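Local coordinates for protein nitroalkane oxidase (Podospora anserina, PDB 3MKH) that oxidises primary and secondary nitroalkanes to aldehydes or ketones with FAD and molecular oxygen, releasing nitrite and hydrogen peroxide, and works as a homotetramer, at residues T172-W177 and S239-R244; D201-V206 and Q261-A266; G73-S78 and A337-P342; C359-V364 and V394-D399. One frame throughout, in Å; residues are numbered along the deposited sequence.

In the fold
From the N terminus, G73-S78 at the start of helix 75-88 opens the longest loop, which interaction 3 closes only at A337-P342 on the last turn of helix 311-340. Interactions 1 and 2 nest inside it and cross each other, because their segments alternate along the chain: T172-W177, D201-V206, S239-R244, Q261-A266. Interaction 1 draws together two parts of the beta domain beside the flavin, while interaction 2 joins that domain to the start of helix 262-298. After interaction 3 has closed, interaction 4 makes a short local loop between helix 345-374 and V394-D399. Interactions 1 and 4 both touch the same FAD, their nearest atoms about 6 Å apart.

Interaction 1: T172-W177 and S239-R244; sequences TNCAGW and SGPHVR. With FAD (flavin-adenine dinucleotide), chain E.
Asn173 N gives its hydrogen to Ser239 O, the one direct hydrogen bond between T172-W177 and S239-R244. At 2.7 Å between Asn173 N and Ser239 O, with 166° at the hydrogen, it is short and nearly straight. The donor lies almost on the extended C=O line. Asn173 also begins a type I turn that ends at Gly176, and a water bridges Gly176 O to Ser239 OG.

From Cys174 CB, SG stands between the backbone N and the carbonyl carbon (chi1 69°) and reaches across to Val243, 4.0 Å from CG1 and 4.1 Å from CG2, with Pro241 CD a little farther off. Ala175 CB adds to this apolar patch, 3.8 Å from Pro241 CG. Val133 of the FAD site lies on Cys174 as well.

At the other end, Thr172 faces the flavin. Its N makes a weak hydrogen bond to FAD O4, and its OG1 stands 2.8 Å from FAD N5. A threonine hydroxyl at N5, held on a loop after a beta strand, is familiar from the flavin site of the acyl-CoA dehydrogenase fold.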
# COMPACT_ATOMS: atom_id res chain seq x y z
N THR A 172 29.57 -11.98 -4.32
CA THR A 172 29.29 -13.12 -5.17
C THR A 172 30.51 -13.55 -5.99
O THR A 172 31.14 -12.73 -6.65
CB THR A 172 28.11 -12.79 -6.10
OG1 THR A 172 26.98 -12.39 -5.31
CG2 THR A 172 27.75 -13.98 -6.95
N ASN A 173 30.82 -14.85 -5.93
CA ASN A 173 31.93 -15.45 -6.68
C ASN A 173 33.33 -15.29 -6.07
O ASN A 173 34.27 -15.90 -6.56
CB ASN A 173 32.01 -14.91 -8.13
CG ASN A 173 30.84 -15.30 -9.01
OD1 ASN A 173 30.64 -14.71 -10.09
ND2 ASN A 173 30.08 -16.30 -8.59
N CYS A 174 33.48 -14.47 -5.02
CA CYS A 174 34.84 -14.10 -4.58
C CYS A 174 35.73 -15.29 -4.19
O CYS A 174 36.96 -15.20 -4.27
CB CYS A 174 34.79 -13.09 -3.42
SG CYS A 174 34.16 -13.78 -1.87
N ALA A 175 35.11 -16.40 -3.79
CA ALA A 175 35.90 -17.54 -3.33
C ALA A 175 36.27 -18.54 -4.45
O ALA A 175 37.06 -19.45 -4.22
CB ALA A 175 35.17 -18.25 -2.17
N GLY A 176 35.72 -18.35 -5.65
CA GLY A 176 36.06 -19.22 -6.77
C GLY A 176 35.39 -20.58 -6.71
O GLY A 176 34.70 -20.89 -5.74
N TRP A 177 35.60 -21.41 -7.73
CA TRP A 177 34.95 -22.72 -7.80
C TRP A 177 35.39 -23.66 -6.68
O TRP A 177 34.61 -24.51 -6.24
CB TRP A 177 35.20 -23.38 -9.15
CG TRP A 177 34.64 -22.62 -10.30
CD1 TRP A 177 35.35 -22.01 -11.30
CD2 TRP A 177 33.25 -22.39 -10.59
NE1 TRP A 177 34.49 -21.42 -12.19
CE2 TRP A 177 33.20 -21.63 -11.78
CE3 TRP A 177 32.05 -22.75 -9.96
CZ2 TRP A 177 32.00 -21.21 -12.34
CZ3 TRP A 177 30.85 -22.34 -10.52
CH2 TRP A 177 30.83 -21.58 -11.71
N SER A 239 27.31 -18.28 -4.62
CA SER A 239 28.27 -18.32 -3.51
C SER A 239 28.85 -16.92 -3.21
O SER A 239 29.61 -16.37 -4.00
CB SER A 239 29.41 -19.29 -3.83
OG SER A 239 30.38 -19.31 -2.79
N GLY A 240 28.50 -16.37 -2.05
CA GLY A 240 29.10 -15.12 -1.60
C GLY A 240 29.42 -15.22 -0.13
O GLY A 240 28.76 -14.60 0.70
N PRO A 241 30.44 -16.03 0.21
CA PRO A 241 30.68 -16.40 1.61
C PRO A 241 31.31 -15.30 2.47
O PRO A 241 31.77 -14.27 1.96
CB PRO A 241 31.62 -17.60 1.49
CG PRO A 241 32.30 -17.39 0.15
CD PRO A 241 31.26 -16.81 -0.73
N HIS A 242 31.31 -15.53 3.78
CA HIS A 242 32.07 -14.69 4.69
C HIS A 242 33.51 -15.19 4.56
O HIS A 242 33.78 -16.37 4.81
CB HIS A 242 31.53 -14.87 6.11
CG HIS A 242 32.27 -14.08 7.15
ND1 HIS A 242 32.04 -14.24 8.50
CD2 HIS A 242 33.24 -13.14 7.04
CE1 HIS A 242 32.82 -13.42 9.18
NE2 HIS A 242 33.57 -12.75 8.32
N VAL A 243 34.42 -14.30 4.14
CA VAL A 243 35.80 -14.70 3.83
C VAL A 243 36.78 -13.78 4.52
O VAL A 243 36.40 -12.72 5.02
CB VAL A 243 36.09 -14.66 2.31
CG1 VAL A 243 35.13 -15.55 1.57
CG2 VAL A 243 36.02 -13.20 1.78
N ARG A 244 38.06 -14.17 4.54
CA ARG A 244 39.11 -13.33 5.12
C ARG A 244 40.36 -13.28 4.23
O ARG A 244 40.88 -14.31 3.80
CB ARG A 244 39.49 -13.79 6.54
CG ARG A 244 40.54 -12.91 7.22
CD ARG A 244 41.00 -13.47 8.58
NE ARG A 244 39.93 -13.46 9.58
CZ ARG A 244 39.66 -14.48 10.40
NH1 ARG A 244 40.38 -15.59 10.34
NH2 ARG A 244 38.67 -14.38 11.27
PA FAD E . 23.87 -2.65 5.43
O1A FAD E . 25.03 -1.84 5.79
O2A FAD E . 23.89 -4.09 5.72
O5B FAD E . 22.57 -2.00 6.11
C5B FAD E . 21.52 -2.82 6.62
C4B FAD E . 20.24 -2.02 6.94
O4B FAD E . 20.53 -1.08 7.99
C3B FAD E . 19.78 -1.18 5.75
O3B FAD E . 18.88 -1.94 4.95
C2B FAD E . 19.04 -0.04 6.43
O2B FAD E . 17.69 -0.43 6.69
C1B FAD E . 19.79 0.14 7.74
N9A FAD E . 20.74 1.28 7.59
C8A FAD E . 22.06 1.23 7.68
N7A FAD E . 22.58 2.43 7.48
C5A FAD E . 21.58 3.27 7.26
C6A FAD E . 21.50 4.63 7.00
N6A FAD E . 22.60 5.37 6.92
N1A FAD E . 20.30 5.19 6.82
C2A FAD E . 19.20 4.46 6.89
N3A FAD E . 19.23 3.17 7.14
C4A FAD E . 20.40 2.54 7.33
N1 FAD E . 28.09 -7.55 -2.25
C2 FAD E . 29.24 -7.31 -2.99
O2 FAD E . 30.12 -6.59 -2.52
N3 FAD E . 29.40 -7.87 -4.25
C4 FAD E . 28.41 -8.70 -4.78
O4 FAD E . 28.56 -9.19 -5.90
C4X FAD E . 27.26 -8.94 -4.04
N5 FAD E . 26.25 -9.76 -4.55
C5X FAD E . 25.28 -10.27 -3.68
C6 FAD E . 24.47 -11.33 -4.05
C7 FAD E . 23.52 -11.83 -3.16
C7M FAD E . 22.62 -13.00 -3.56
C8 FAD E . 23.38 -11.25 -1.91
C8M FAD E . 22.34 -11.79 -0.92
C9 FAD E . 24.19 -10.19 -1.54
C9A FAD E . 25.14 -9.69 -2.42
N10 FAD E . 25.95 -8.63 -2.05
C10 FAD E . 27.11 -8.37 -2.78
C1' FAD E . 25.60 -7.75 -0.91
C2' FAD E . 24.66 -6.63 -1.34
O2' FAD E . 25.32 -5.79 -2.28
C3' FAD E . 24.14 -5.79 -0.17
O3' FAD E . 23.12 -4.93 -0.65
C4' FAD E . 25.22 -4.93 0.51
O4' FAD E . 25.98 -5.71 1.41
C5' FAD E . 24.58 -3.77 1.28
O5' FAD E . 23.60 -4.25 2.21
P FAD E . 22.59 -3.24 2.92
O1P FAD E . 22.07 -2.32 1.90
O2P FAD E . 21.64 -4.01 3.73
O3P FAD E . 23.59 -2.40 3.86
O HOH W 1 32.93 -19.73 -4.04

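Interaction 2: D201-V206 and Q261-A266; sequences DPENKV and QGAKVA
The contact belongs to the N-terminal turn of helix 262-298, where the amides of Gly262, Ala263 and Lys264 meet Val206 and the 3-10 turn 202-205 ahead of it. Gly262 N bonds directly to Val206 O at 3.1 Å, bent to 145° at the hydrogen and coming from above the carbonyl plane. A side chain on Gly262 would run into that same oxygen. The next two amides are reached through water: one water accepts from Ala263 N and lies 2.7 Å from Glu203 O, while a second accepts from Lys264 N and lies 2.8 Å from Glu203 OE2. The first-turn amides thus have acceptors, and the carboxylate of Glu203 would probably be stabilised by the positive end of the helix.

Glu203 gets there with CG anti to its N (chi1 180°) and an extended chain, running alongside Ala263: its CG is 3.9 Å from Ala263 CB and OE2 passes the same methyl. Val206 CG1 packs against Ala263 N at 3.6 Å. Within D201-V206, Asp201 OD1 accepts from Glu203 N and closes an Asx turn. Val206 also begins strand 206-212 and has a backbone bond to Gly260, placing this contact at the junction of the beta domain with the C-terminal helices, in the acyl-CoA dehydrogenase fold, where a beta domain sits between two helical ones.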
# COMPACT_ATOMS: atom_id res chain seq x y z
N ASP A 201 37.14 13.81 4.88
CA ASP A 201 36.14 12.96 4.24
C ASP A 201 36.70 11.55 4.04
O ASP A 201 37.69 11.37 3.35
CB ASP A 201 35.76 13.57 2.89
CG ASP A 201 34.60 12.84 2.20
OD1 ASP A 201 34.29 11.67 2.55
OD2 ASP A 201 33.99 13.45 1.30
N PRO A 202 36.07 10.53 4.66
CA PRO A 202 36.53 9.14 4.52
C PRO A 202 36.64 8.69 3.06
O PRO A 202 37.41 7.77 2.73
CB PRO A 202 35.43 8.34 5.23
CG PRO A 202 34.86 9.28 6.22
CD PRO A 202 34.95 10.66 5.61
N GLU A 203 35.86 9.31 2.19
CA GLU A 203 35.89 9.01 0.77
C GLU A 203 37.30 9.15 0.19
O GLU A 203 37.66 8.44 -0.76
CB GLU A 203 34.89 9.87 -0.00
CG GLU A 203 34.90 9.59 -1.49
CD GLU A 203 33.65 10.08 -2.20
OE1 GLU A 203 32.69 10.50 -1.52
OE2 GLU A 203 33.64 10.03 -3.45
N ASN A 204 38.10 10.05 0.76
CA ASN A 204 39.47 10.31 0.30
C ASN A 204 40.43 9.12 0.43
O ASN A 204 41.49 9.12 -0.20
CB ASN A 204 40.08 11.50 1.06
CG ASN A 204 39.38 12.83 0.77
OD1 ASN A 204 38.53 12.94 -0.11
ND2 ASN A 204 39.77 13.86 1.52
N LYS A 205 40.09 8.15 1.26
CA LYS A 205 40.96 6.99 1.51
C LYS A 205 40.55 5.73 0.74
O LYS A 205 41.24 4.70 0.76
CB LYS A 205 40.99 6.65 3.01
CG LYS A 205 41.16 7.85 3.92
CD LYS A 205 42.52 8.50 3.71
CE LYS A 205 43.61 7.81 4.54
NZ LYS A 205 44.92 8.53 4.38
N VAL A 206 39.42 5.80 0.05
CA VAL A 206 38.87 4.59 -0.59
C VAL A 206 39.56 4.24 -1.90
O VAL A 206 39.77 5.11 -2.76
CB VAL A 206 37.35 4.69 -0.77
CG1 VAL A 206 36.82 3.41 -1.45
CG2 VAL A 206 36.70 4.88 0.57
N GLN A 261 39.78 7.71 -5.26
CA GLN A 261 39.07 7.52 -6.52
C GLN A 261 38.17 6.28 -6.50
O GLN A 261 37.32 6.11 -7.36
CB GLN A 261 40.05 7.45 -7.69
CG GLN A 261 40.70 8.80 -8.02
CD GLN A 261 41.91 8.66 -8.94
OE1 GLN A 261 41.88 7.90 -9.91
NE2 GLN A 261 42.97 9.40 -8.63
N GLY A 262 38.38 5.41 -5.51
CA GLY A 262 37.69 4.12 -5.46
C GLY A 262 36.18 4.19 -5.30
O GLY A 262 35.44 3.47 -5.96
N ALA A 263 35.70 5.05 -4.40
CA ALA A 263 34.27 5.12 -4.11
C ALA A 263 33.44 5.49 -5.35
O ALA A 263 32.39 4.89 -5.61
CB ALA A 263 34.00 6.08 -2.95
N LYS A 264 33.90 6.48 -6.11
CA LYS A 264 33.19 6.93 -7.31
C LYS A 264 33.09 5.83 -8.37
O LYS A 264 32.07 5.70 -9.04
CB LYS A 264 33.87 8.17 -7.90
CG LYS A 264 33.46 8.49 -9.34
CD LYS A 264 34.49 9.39 -10.05
CE LYS A 264 33.93 9.99 -11.34
NZ LYS A 264 34.97 10.71 -12.15
N VAL A 265 34.13 5.02 -8.51
CA VAL A 265 34.09 3.92 -9.46
C VAL A 265 33.16 2.81 -8.95
O VAL A 265 32.37 2.26 -9.72
CB VAL A 265 35.51 3.38 -9.79
CG1 VAL A 265 35.43 2.05 -10.53
CG2 VAL A 265 36.30 4.40 -10.61
N ALA A 266 33.23 2.50 -7.66
CA ALA A 266 32.35 1.44 -7.12
C ALA A 266 30.88 1.81 -7.30
O ALA A 266 30.06 1.00 -7.74
CB ALA A 266 32.66 1.18 -5.65
O HOH W 2 37.10 7.26 -3.08
O HOH W 3 35.54 8.63 -5.03

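Interaction 3: G73-S78 and A337-P342; sequences GTLIES and AMENGP
Glu339 OE2 is gripped twice, by Leu75 N at 3.0 Å and by a water that donates to it and accepts from Ile76 N. The bond from Leu75 N is straight, 165° at the hydrogen, although it meets the oxygen from above the carboxylate plane. These amides belong to the capped start of helix 75-88, where Thr74 and Glu77 form a capping box. In that box Glu77 N donates to Thr74 OG1 at 3.1 Å, and Thr74 N returns a weak bond to Glu77 OE1. Glu339 adds an acceptor from outside, and its charge is likely to suit the positive end of that helix.

The Glu339 side chain, extended beyond CG, comes from the last turn of helix 311-340 and crosses that of Thr74 at about a right angle, with OE2 3.5 Å from Thr74 CB. Replacing Thr74 with a valine removes OG1, which would probably leave Glu77 N without its side-chain acceptor and the helix start less firmly capped. Next to this polar junction, Leu75 leans on helix 262-298 through Leu276, so the N-terminal helices meet the C-terminal bundle here. Toward helix 311-340, Leu75 CD2 rests 3.8 Å from Met338 CB.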
# COMPACT_ATOMS: atom_id res chain seq x y z
N GLY A 73 27.58 -4.54 -25.28
CA GLY A 73 26.59 -3.74 -25.98
C GLY A 73 25.92 -2.72 -25.08
O GLY A 73 26.49 -2.29 -24.07
N THR A 74 24.71 -2.34 -25.44
CA THR A 74 24.00 -1.31 -24.70
C THR A 74 23.40 -1.88 -23.42
O THR A 74 23.19 -3.09 -23.30
CB THR A 74 22.86 -0.73 -25.54
OG1 THR A 74 21.92 -1.77 -25.80
CG2 THR A 74 23.39 -0.18 -26.86
N LEU A 75 23.11 -1.00 -22.47
CA LEU A 75 22.45 -1.39 -21.24
C LEU A 75 21.05 -1.92 -21.55
O LEU A 75 20.54 -2.83 -20.90
CB LEU A 75 22.42 -0.19 -20.29
CG LEU A 75 22.59 -0.33 -18.78
CD1 LEU A 75 23.51 -1.49 -18.37
CD2 LEU A 75 23.06 1.01 -18.19
N ILE A 76 20.40 -1.36 -22.57
CA ILE A 76 19.09 -1.86 -22.99
C ILE A 76 19.15 -3.35 -23.34
O ILE A 76 18.30 -4.14 -22.93
CB ILE A 76 18.55 -1.08 -24.20
CG1 ILE A 76 18.00 0.27 -23.77
CG2 ILE A 76 17.43 -1.85 -24.88
CD1 ILE A 76 16.49 0.24 -23.59
N GLU A 77 20.14 -3.74 -24.13
CA GLU A 77 20.29 -5.13 -24.54
C GLU A 77 20.62 -6.03 -23.35
O GLU A 77 20.18 -7.18 -23.28
CB GLU A 77 21.35 -5.27 -25.64
CG GLU A 77 20.80 -5.01 -27.03
CD GLU A 77 21.84 -4.49 -28.03
OE1 GLU A 77 22.99 -4.16 -27.63
OE2 GLU A 77 21.49 -4.40 -29.22
N SER A 78 21.42 -5.51 -22.43
CA SER A 78 21.69 -6.20 -21.19
C SER A 78 20.40 -6.41 -20.39
O SER A 78 20.20 -7.47 -19.82
CB SER A 78 22.70 -5.42 -20.36
OG SER A 78 23.98 -5.55 -20.95
N ALA A 337 18.65 6.32 -20.83
CA ALA A 337 19.19 7.58 -20.32
C ALA A 337 20.62 7.46 -19.79
O ALA A 337 21.46 8.37 -19.98
CB ALA A 337 18.25 8.16 -19.25
N MET A 338 20.93 6.34 -19.14
CA MET A 338 22.27 6.15 -18.60
C MET A 338 23.32 6.30 -19.70
O MET A 338 24.41 6.81 -19.46
CB MET A 338 22.42 4.78 -17.94
CG MET A 338 21.90 4.73 -16.51
SD MET A 338 22.83 5.81 -15.42
CE MET A 338 24.41 4.97 -15.34
N GLU A 339 22.98 5.85 -20.90
CA GLU A 339 23.95 5.88 -22.00
C GLU A 339 23.74 7.04 -23.00
O GLU A 339 24.66 7.37 -23.75
CB GLU A 339 23.99 4.51 -22.71
CG GLU A 339 24.55 3.41 -21.78
CD GLU A 339 24.65 2.03 -22.42
OE1 GLU A 339 25.46 1.21 -21.93
OE2 GLU A 339 23.92 1.76 -23.40
N ASN A 340 22.56 7.65 -22.99
CA ASN A 340 22.22 8.63 -24.03
C ASN A 340 21.67 9.96 -23.53
O ASN A 340 21.41 10.86 -24.34
CB ASN A 340 21.22 8.02 -25.02
CG ASN A 340 21.76 6.77 -25.66
OD1 ASN A 340 22.64 6.84 -26.51
ND2 ASN A 340 21.26 5.61 -25.22
N GLY A 341 21.47 10.08 -22.22
CA GLY A 341 20.83 11.27 -21.69
C GLY A 341 19.38 11.35 -22.15
O GLY A 341 18.79 10.33 -22.53
N PRO A 342 18.79 12.56 -22.12
CA PRO A 342 19.47 13.81 -21.80
C PRO A 342 19.79 13.94 -20.32
O PRO A 342 19.50 13.03 -19.54
CB PRO A 342 18.45 14.89 -22.20
CG PRO A 342 17.10 14.21 -22.07
CD PRO A 342 17.32 12.73 -22.24
O HOH W 4 26.37 -0.97 -21.02
O HOH W 5 21.24 1.59 -23.24

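Interaction 4: C359-V364 and V394-D399; sequences CSEAAV and VLPIFD. With FAD (flavin-adenine dinucleotide), chain E.
Ser360 and Leu395 mark the closest backbone approach, their CA atoms only 4.8 Å apart, where regular helix 345-374 passes the short, weakly bonded helical turn 394-397. No hydrogen bond joins the two segments directly. The small Ser360 side chain fits against the Leu395-Pro396 peptide, its CB 3.4 Å from both Leu395 C and Pro396 N. The serine hydroxyl, set between N and carbonyl carbon (chi1 62°), turns back to bond Lys356 O one helical turn earlier.

Pro396 carries much of the packing. Its CG rests 3.7 Å from Ser360 O and 3.9 Å from Val364 CG2, with Glu361 CG at its margin. Glu361 sends its carboxylate on to a salt bridge with Arg407. Leu395 CD1 meets Ala363 CB at 4.0 Å. An alanine here, in place of Pro396, lacks CG and CD and would probably open a gap beside Val364 CG2 and Glu361 CG.

From the end of the turn onward the chain meets the cofactor. FAD O3' donates to Ile397 O at 2.8 Å, and the Phe398 ring presents its edge to FAD C7 while Val394 CG1 covers one face. Asp399, the inferred proton acceptor, follows directly. Apolar packing therefore seats a turn that, with the residues after it, offers FAD a hydrogen bond at its ribityl chain and an aromatic edge at its flavin ring.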
# COMPACT_ATOMS: atom_id res chain seq x y z
N CYS A 359 11.34 -1.51 -9.22
CA CYS A 359 11.17 -2.85 -9.74
C CYS A 359 11.46 -3.91 -8.67
O CYS A 359 10.78 -4.94 -8.64
CB CYS A 359 12.07 -3.08 -10.96
SG CYS A 359 11.70 -1.98 -12.39
N SER A 360 12.44 -3.67 -7.82
CA SER A 360 12.76 -4.65 -6.77
C SER A 360 11.55 -4.80 -5.86
O SER A 360 11.17 -5.91 -5.51
CB SER A 360 14.01 -4.25 -5.97
OG SER A 360 13.79 -3.02 -5.29
N GLU A 361 10.93 -3.69 -5.48
CA GLU A 361 9.83 -3.74 -4.54
C GLU A 361 8.55 -4.23 -5.22
O GLU A 361 7.75 -4.97 -4.62
CB GLU A 361 9.65 -2.39 -3.83
CG GLU A 361 10.81 -2.15 -2.86
CD GLU A 361 10.78 -0.79 -2.17
OE1 GLU A 361 9.75 -0.09 -2.22
OE2 GLU A 361 11.82 -0.44 -1.55
N ALA A 362 8.37 -3.84 -6.48
CA ALA A 362 7.25 -4.34 -7.26
C ALA A 362 7.30 -5.86 -7.49
O ALA A 362 6.27 -6.51 -7.55
CB ALA A 362 7.13 -3.60 -8.58
N ALA A 363 8.50 -6.42 -7.63
CA ALA A 363 8.64 -7.88 -7.71
C ALA A 363 8.17 -8.62 -6.45
O ALA A 363 7.46 -9.64 -6.52
CB ALA A 363 10.10 -8.27 -8.06
N VAL A 364 8.57 -8.13 -5.28
CA VAL A 364 8.12 -8.73 -4.02
C VAL A 364 6.58 -8.67 -3.90
O VAL A 364 5.93 -9.67 -3.62
CB VAL A 364 8.80 -8.06 -2.80
CG1 VAL A 364 8.28 -8.66 -1.49
CG2 VAL A 364 10.33 -8.17 -2.91
N VAL A 394 15.27 -10.74 -2.22
CA VAL A 394 16.64 -10.26 -2.25
C VAL A 394 16.81 -8.94 -3.03
O VAL A 394 17.75 -8.19 -2.81
CB VAL A 394 17.62 -11.30 -2.83
CG1 VAL A 394 17.74 -11.14 -4.35
CG2 VAL A 394 18.96 -11.17 -2.15
N LEU A 395 15.91 -8.66 -3.96
CA LEU A 395 16.14 -7.54 -4.88
C LEU A 395 16.21 -6.18 -4.19
O LEU A 395 17.09 -5.38 -4.50
CB LEU A 395 15.11 -7.55 -6.03
CG LEU A 395 15.15 -8.82 -6.91
CD1 LEU A 395 14.11 -8.67 -8.02
CD2 LEU A 395 16.54 -9.08 -7.51
N PRO A 396 15.28 -5.90 -3.25
CA PRO A 396 15.35 -4.61 -2.57
C PRO A 396 16.57 -4.49 -1.67
O PRO A 396 17.10 -3.39 -1.51
CB PRO A 396 14.07 -4.61 -1.71
CG PRO A 396 13.13 -5.52 -2.45
CD PRO A 396 14.05 -6.63 -2.90
N ILE A 397 17.04 -5.62 -1.13
CA ILE A 397 18.08 -5.60 -0.09
C ILE A 397 19.49 -5.79 -0.61
O ILE A 397 20.45 -5.40 0.05
CB ILE A 397 17.79 -6.62 1.05
CG1 ILE A 397 17.66 -8.05 0.50
CG2 ILE A 397 16.52 -6.26 1.80
CD1 ILE A 397 17.33 -9.09 1.60
N PHE A 398 19.65 -6.37 -1.80
CA PHE A 398 20.99 -6.61 -2.31
C PHE A 398 21.37 -5.52 -3.30
O PHE A 398 20.59 -4.58 -3.53
CB PHE A 398 21.19 -8.06 -2.84
CG PHE A 398 20.83 -8.26 -4.30
CD1 PHE A 398 19.98 -7.39 -4.97
CD2 PHE A 398 21.32 -9.37 -4.99
CE1 PHE A 398 19.65 -7.60 -6.30
CE2 PHE A 398 20.99 -9.58 -6.33
CZ PHE A 398 20.16 -8.70 -6.99
N ASP A 399 22.59 -5.62 -3.83
CA ASP A 399 23.11 -4.63 -4.76
C ASP A 399 22.94 -3.21 -4.23
O ASP A 399 22.58 -2.30 -4.98
CB ASP A 399 22.43 -4.78 -6.12
CG ASP A 399 23.31 -4.32 -7.27
OD1 ASP A 399 22.92 -3.37 -7.97
OD2 ASP A 399 24.39 -4.93 -7.45
PA FAD E . 23.87 -2.65 5.43
O1A FAD E . 25.03 -1.84 5.79
O2A FAD E . 23.89 -4.09 5.72
O5B FAD E . 22.57 -2.00 6.11
C5B FAD E . 21.52 -2.82 6.62
C4B FAD E . 20.24 -2.02 6.94
O4B FAD E . 20.53 -1.08 7.99
C3B FAD E . 19.78 -1.18 5.75
O3B FAD E . 18.88 -1.94 4.95
C2B FAD E . 19.04 -0.04 6.43
O2B FAD E . 17.69 -0.43 6.69
C1B FAD E . 19.79 0.14 7.74
N9A FAD E . 20.74 1.28 7.59
C8A FAD E . 22.06 1.23 7.68
N7A FAD E . 22.58 2.43 7.48
C5A FAD E . 21.58 3.27 7.26
C6A FAD E . 21.50 4.63 7.00
N6A FAD E . 22.60 5.37 6.92
N1A FAD E . 20.30 5.19 6.82
C2A FAD E . 19.20 4.46 6.89
N3A FAD E . 19.23 3.17 7.14
C4A FAD E . 20.40 2.54 7.33
N1 FAD E . 28.09 -7.55 -2.25
C2 FAD E . 29.24 -7.31 -2.99
O2 FAD E . 30.12 -6.59 -2.52
N3 FAD E . 29.40 -7.87 -4.25
C4 FAD E . 28.41 -8.70 -4.78
O4 FAD E . 28.56 -9.19 -5.90
C4X FAD E . 27.26 -8.94 -4.04
N5 FAD E . 26.25 -9.76 -4.55
C5X FAD E . 25.28 -10.27 -3.68
C6 FAD E . 24.47 -11.33 -4.05
C7 FAD E . 23.52 -11.83 -3.16
C7M FAD E . 22.62 -13.00 -3.56
C8 FAD E . 23.38 -11.25 -1.91
C8M FAD E . 22.34 -11.79 -0.92
C9 FAD E . 24.19 -10.19 -1.54
C9A FAD E . 25.14 -9.69 -2.42
N10 FAD E . 25.95 -8.63 -2.05
C10 FAD E . 27.11 -8.37 -2.78
C1' FAD E . 25.60 -7.75 -0.91
C2' FAD E . 24.66 -6.63 -1.34
O2' FAD E . 25.32 -5.79 -2.28
C3' FAD E . 24.14 -5.79 -0.17
O3' FAD E . 23.12 -4.93 -0.65
C4' FAD E . 25.22 -4.93 0.51
O4' FAD E . 25.98 -5.71 1.41
C5' FAD E . 24.58 -3.77 1.28
O5' FAD E . 23.60 -4.25 2.21
P FAD E . 22.59 -3.24 2.92
O1P FAD E . 22.07 -2.32 1.90
O2P FAD E . 21.64 -4.01 3.73
O3P FAD E . 23.59 -2.40 3.86